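PDB 5Y1F: NAD dependent epimerase/dehydratase family, which probably oxidises L-threonine at its 3-position as a monomeric dehydrogenase, with NAD+ bound as the cofactor. Local coordinates for residues A[171-182]-A[244-255]. Sequence-based numbering, arbitrary orientation. Where two conformers were deposited one is given.
Sequences FKEHGIDVRGIR and LDSLNYHSNYNL
Gly180 N donates to His250 O at 2.8 Å, and Gly180 O accepts from Tyr253 N at 3.1 Å, so one residue pairs both ways with segment 244-255. Glycine suits the place because a CB would run into Ser251 O. Arg182 N then reaches Tyr253 O (2.8 Å), Ile181 bridging Tyr253 in parallel register, and beyond it a water donates to Arg182 O and accepts from Leu255 N.

The buried guanidinium of Arg182 has hydrogen bonds on NE and on NH1. Its extended chain carries NH1 to Asn254 OD1 in a nearly straight bond (2.9 Å, 169°); OD1 lies in the guanidinium plane, whereas NH1 stands above the carbonyl plane of the amide, off its lone pairs. NH1 also donates to Gln146 O, and Asn252 O sits over one guanidinium face. NE forms a salt bridge with Glu164 of helix 155-174, whose other oxygen takes Asn252 ND2. A leucine in place of Arg182 would probably leave the Glu164 carboxylate without its charge partner and Asn254 OD1 without this donor.

Arg179 grips Asp177 side-on, NE to OD1 and NH2 to OD2; Leu247 CD1 packs over one face of the Arg179 guanidinium, and NH1 is held by the carbonyls of Leu239 and Ala242. On helix 155-174, Phe171 stacks face to face on His250, two flat rings only 17° from parallel.

Short strand 253-254 runs parallel alongside the first half of strand 178-187, a side branch on this family's Rossmann-type sheet; the Arg182 side chain is about 7 Å from the bound NAD.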
loop_
_atom_site.group_PDB
_atom_site.type_symbol
_atom_site.label_atom_id
_atom_site.label_comp_id
_atom_site.label_asym_id
_atom_site.label_seq_id
_atom_site.Cartn_x
_atom_site.Cartn_y
_atom_site.Cartn_z
ATOM N N PHE A 171 -15.332 -3.072 13.446
ATOM C CA PHE A 171 -15.060 -2.180 14.509
ATOM C C PHE A 171 -16.346 -1.853 15.306
ATOM O O PHE A 171 -16.365 -1.996 16.544
ATOM C CB PHE A 171 -14.407 -0.872 14.005
ATOM C CG PHE A 171 -14.262 0.170 15.065
ATOM C CD1 PHE A 171 -13.416 -0.017 16.099
ATOM C CD2 PHE A 171 -15.046 1.298 15.068
ATOM C CE1 PHE A 171 -13.338 0.872 17.140
ATOM C CE2 PHE A 171 -14.950 2.202 16.094
ATOM C CZ PHE A 171 -14.093 2.002 17.113
ATOM N N LYS A 172 -17.397 -1.395 14.629
ATOM C CA LYS A 172 -18.584 -0.951 15.353
ATOM C C LYS A 172 -19.347 -2.093 15.973
ATOM O O LYS A 172 -19.868 -1.959 17.094
ATOM C CB LYS A 172 -19.524 -0.219 14.409
ATOM C CG LYS A 172 -18.967 1.074 13.890
ATOM C CD LYS A 172 -19.970 1.769 12.988
ATOM C CE LYS A 172 -20.348 3.136 13.508
ATOM N NZ LYS A 172 -20.518 4.037 12.344
ATOM N N GLU A 173 -19.574 -3.159 15.231
ATOM C CA GLU A 173 -20.451 -4.243 15.676
ATOM C C GLU A 173 -19.685 -5.243 16.508
ATOM O O GLU A 173 -20.238 -5.856 17.424
ATOM C CB GLU A 173 -21.081 -4.953 14.501
ATOM C CG GLU A 173 -22.032 -4.117 13.715
ATOM C CD GLU A 173 -22.780 -4.869 12.635
ATOM O OE1 GLU A 173 -22.635 -6.117 12.497
ATOM O OE2 GLU A 173 -23.476 -4.120 11.892
ATOM N N HIS A 174 -18.394 -5.437 16.237
ATOM C CA HIS A 174 -17.636 -6.523 16.870
ATOM C C HIS A 174 -16.533 -6.025 17.771
ATOM O O HIS A 174 -15.822 -6.838 18.365
ATOM C CB HIS A 174 -17.143 -7.529 15.813
ATOM C CG HIS A 174 -18.260 -8.219 15.087
ATOM N ND1 HIS A 174 -18.369 -8.288 13.721
ATOM C CD2 HIS A 174 -19.405 -8.763 15.576
ATOM C CE1 HIS A 174 -19.503 -8.891 13.391
ATOM N NE2 HIS A 174 -20.160 -9.156 14.504
ATOM N N GLY A 175 -16.327 -4.718 17.866
ATOM C CA GLY A 175 -15.285 -4.180 18.723
ATOM C C GLY A 175 -13.864 -4.502 18.289
ATOM O O GLY A 175 -12.944 -4.336 19.072
ATOM N N ILE A 176 -13.649 -4.789 17.014
ATOM C CA ILE A 176 -12.287 -5.084 16.529
ATOM C C ILE A 176 -11.574 -3.800 16.184
ATOM O O ILE A 176 -12.059 -3.000 15.386
ATOM C CB ILE A 176 -12.321 -6.006 15.314
ATOM C CG1 ILE A 176 -12.990 -7.330 15.658
ATOM C CG2 ILE A 176 -10.929 -6.210 14.758
ATOM C CD1 ILE A 176 -12.515 -8.000 16.914
ATOM N N ASP A 177 -10.421 -3.594 16.802
ATOM C CA ASP A 177 -9.619 -2.392 16.525
ATOM C C ASP A 177 -8.816 -2.617 15.243
ATOM O O ASP A 177 -7.701 -3.148 15.268
ATOM C CB ASP A 177 -8.717 -2.087 17.718
ATOM C CG ASP A 177 -7.904 -0.854 17.534
ATOM O OD1 ASP A 177 -8.019 -0.199 16.475
ATOM O OD2 ASP A 177 -7.282 -0.417 18.508
ATOM N N VAL A 178 -9.493 -2.323 14.142
ATOM C CA VAL A 178 -8.916 -2.399 12.801
ATOM C C VAL A 178 -8.705 -0.982 12.275
ATOM O O VAL A 178 -9.620 -0.124 12.388
ATOM C CB VAL A 178 -9.797 -3.227 11.857
ATOM C CG1 VAL A 178 -11.247 -2.784 11.861
ATOM C CG2 VAL A 178 -9.259 -3.202 10.440
ATOM N N ARG A 179 -7.500 -0.714 11.763
ATOM C CA ARG A 179 -7.119 0.598 11.247
ATOM C C ARG A 179 -6.602 0.414 9.843
ATOM O O ARG A 179 -6.095 -0.651 9.467
ATOM C CB ARG A 179 -6.043 1.200 12.147
ATOM C CG ARG A 179 -6.504 1.306 13.584
ATOM C CD ARG A 179 -5.410 1.720 14.516
ATOM N NE ARG A 179 -5.856 1.604 15.915
ATOM C CZ ARG A 179 -5.256 2.195 16.957
ATOM N NH1 ARG A 179 -4.233 2.998 16.799
ATOM N NH2 ARG A 179 -5.747 1.976 18.188
ATOM N N GLY A 180 -6.731 1.466 9.043
ATOM C CA GLY A 180 -6.265 1.420 7.678
ATOM C C GLY A 180 -6.083 2.798 7.079
ATOM O O GLY A 180 -6.573 3.809 7.599
ATOM N N ILE A 181 -5.322 2.814 5.991
ATOM C CA ILE A 181 -4.962 4.019 5.256
ATOM C C ILE A 181 -5.332 3.796 3.809
ATOM O O ILE A 181 -5.053 2.699 3.236
ATOM C CB ILE A 181 -3.469 4.294 5.381
ATOM C CG1 ILE A 181 -3.105 4.665 6.821
ATOM C CG2 ILE A 181 -3.027 5.386 4.424
ATOM C CD1 ILE A 181 -1.627 4.649 7.113
ATOM N N ARG A 182 -5.880 4.832 3.180
ATOM C CA ARG A 182 -6.035 4.856 1.708
ATOM C C ARG A 182 -4.696 5.252 1.088
ATOM O O ARG A 182 -4.458 6.410 0.812
ATOM C CB ARG A 182 -7.105 5.858 1.316
ATOM C CG ARG A 182 -8.504 5.454 1.696
ATOM C CD ARG A 182 -9.473 6.591 1.601
ATOM N NE ARG A 182 -10.835 6.148 1.856
ATOM C CZ ARG A 182 -11.842 6.964 2.137
ATOM N NH1 ARG A 182 -11.651 8.292 2.242
ATOM N NH2 ARG A 182 -13.054 6.467 2.303
ATOM N N LEU A 244 -6.541 4.626 20.647
ATOM C CA LEU A 244 -7.751 4.406 19.897
ATOM C C LEU A 244 -8.722 5.569 20.028
ATOM O O LEU A 244 -9.389 5.936 19.062
ATOM C CB LEU A 244 -8.426 3.116 20.360
ATOM C CG LEU A 244 -9.756 2.760 19.719
ATOM C CD1 LEU A 244 -9.633 2.637 18.207
ATOM C CD2 LEU A 244 -10.251 1.460 20.365
ATOM N N ASP A 245 -8.862 6.126 21.236
ATOM C CA ASP A 245 -9.823 7.196 21.446
ATOM C C ASP A 245 -9.534 8.458 20.661
ATOM O O ASP A 245 -10.450 9.286 20.479
ATOM C CB ASP A 245 -10.050 7.507 22.933
ATOM C CG ASP A 245 -8.963 8.360 23.525
ATOM O OD1 ASP A 245 -9.291 9.217 24.379
ATOM O OD2 ASP A 245 -7.781 8.191 23.152
ATOM N N SER A 246 -8.307 8.606 20.169
ATOM C CA SER A 246 -7.972 9.788 19.373
ATOM C C SER A 246 -8.436 9.675 17.907
ATOM O O SER A 246 -8.431 10.656 17.171
ATOM C CB SER A 246 -6.474 10.069 19.416
ATOM O OG SER A 246 -6.075 10.552 20.689
ATOM N N LEU A 247 -8.842 8.488 17.487
ATOM C CA LEU A 247 -9.193 8.264 16.064
ATOM C C LEU A 247 -10.636 8.545 15.775
ATOM O O LEU A 247 -11.541 7.950 16.346
ATOM C CB LEU A 247 -8.850 6.819 15.685
ATOM C CG LEU A 247 -7.398 6.398 15.930
ATOM C CD1 LEU A 247 -7.192 4.949 15.509
ATOM C CD2 LEU A 247 -6.408 7.321 15.249
ATOM N N ASN A 248 -10.870 9.432 14.828
ATOM C CA ASN A 248 -12.193 9.657 14.313
ATOM C C ASN A 248 -12.560 8.816 13.102
ATOM O O ASN A 248 -13.717 8.804 12.674
ATOM C CB ASN A 248 -12.403 11.135 14.040
ATOM C CG ASN A 248 -12.408 11.947 15.313
ATOM O OD1 ASN A 248 -13.260 11.700 16.177
ATOM N ND2 ASN A 248 -11.416 12.800 15.514
ATOM N N TYR A 249 -11.559 8.172 12.510
ATOM C CA TYR A 249 -11.734 7.245 11.395
ATOM C C TYR A 249 -10.981 5.969 11.771
ATOM O O TYR A 249 -10.155 5.976 12.655
ATOM C CB TYR A 249 -11.211 7.883 10.107
ATOM C CG TYR A 249 -12.000 9.105 9.767
ATOM C CD1 TYR A 249 -11.649 10.350 10.297
ATOM C CD2 TYR A 249 -13.164 9.034 9.021
ATOM C CE1 TYR A 249 -12.457 11.451 10.119
ATOM C CE2 TYR A 249 -13.969 10.148 8.848
ATOM C CZ TYR A 249 -13.590 11.345 9.398
ATOM O OH TYR A 249 -14.450 12.408 9.199
ATOM N N HIS A 250 -11.293 4.880 11.074
ATOM C CA HIS A 250 -10.763 3.573 11.431
ATOM C C HIS A 250 -10.085 2.927 10.239
ATOM O O HIS A 250 -8.854 2.978 10.140
ATOM C CB HIS A 250 -11.836 2.728 12.118
ATOM C CG HIS A 250 -12.232 3.324 13.417
ATOM N ND1 HIS A 250 -13.150 4.337 13.565
ATOM C CD2 HIS A 250 -11.566 3.241 14.578
ATOM C CE1 HIS A 250 -13.119 4.739 14.834
ATOM N NE2 HIS A 250 -12.140 4.124 15.447
ATOM N N SER A 251 -10.858 2.441 9.274
ATOM C CA SER A 251 -10.313 1.647 8.163
ATOM C C SER A 251 -9.743 2.442 7.004
ATOM O O SER A 251 -9.106 1.880 6.113
ATOM C CB SER A 251 -11.408 0.778 7.551
ATOM O OG SER A 251 -12.363 1.565 6.861
ATOM N N ASN A 252 -9.936 3.751 6.981
ATOM C CA ASN A 252 -9.896 4.473 5.737
ATOM C C ASN A 252 -9.375 5.903 5.779
ATOM O O ASN A 252 -9.834 6.736 5.026
ATOM C CB ASN A 252 -11.291 4.467 5.127
ATOM C CG ASN A 252 -12.312 5.140 5.991
ATOM O OD1 ASN A 252 -12.031 5.633 7.100
ATOM N ND2 ASN A 252 -13.585 5.084 5.517
ATOM N N TYR A 253 -8.327 6.157 6.532
ATOM C CA TYR A 253 -7.731 7.498 6.493
ATOM C C TYR A 253 -7.213 7.871 5.141
ATOM O O TYR A 253 -6.307 7.200 4.620
ATOM C CB TYR A 253 -6.598 7.614 7.490
ATOM C CG TYR A 253 -7.057 7.942 8.915
ATOM C CD1 TYR A 253 -7.326 9.269 9.291
ATOM C CD2 TYR A 253 -7.215 6.953 9.876
ATOM C CE1 TYR A 253 -7.779 9.590 10.550
ATOM C CE2 TYR A 253 -7.601 7.298 11.152
ATOM C CZ TYR A 253 -7.947 8.586 11.457
ATOM O OH TYR A 253 -8.363 8.893 12.775
ATOM N N ASN A 254 -7.618 9.037 4.631
ATOM C CA ASN A 254 -6.876 9.665 3.554
ATOM C C ASN A 254 -5.470 9.966 4.004
ATOM O O ASN A 254 -5.233 10.271 5.182
ATOM C CB ASN A 254 -7.530 10.990 3.157
ATOM C CG ASN A 254 -8.718 10.843 2.245
ATOM O OD1 ASN A 254 -9.183 9.729 1.926
ATOM N ND2 ASN A 254 -9.274 11.985 1.819
ATOM N N LEU A 255 -4.512 9.934 3.088
ATOM C CA LEU A 255 -3.100 10.151 3.405
ATOM C C LEU A 255 -2.414 10.744 2.201
ATOM O O LEU A 255 -2.515 10.196 1.097
ATOM C CB LEU A 255 -2.430 8.854 3.819
ATOM C CG LEU A 255 -1.137 9.082 4.621
ATOM C CD1 LEU A 255 -1.442 9.423 6.074
ATOM C CD2 LEU A 255 -0.181 7.891 4.516
HETATM O O HOH W 1 -5.013 9.027 0.406
#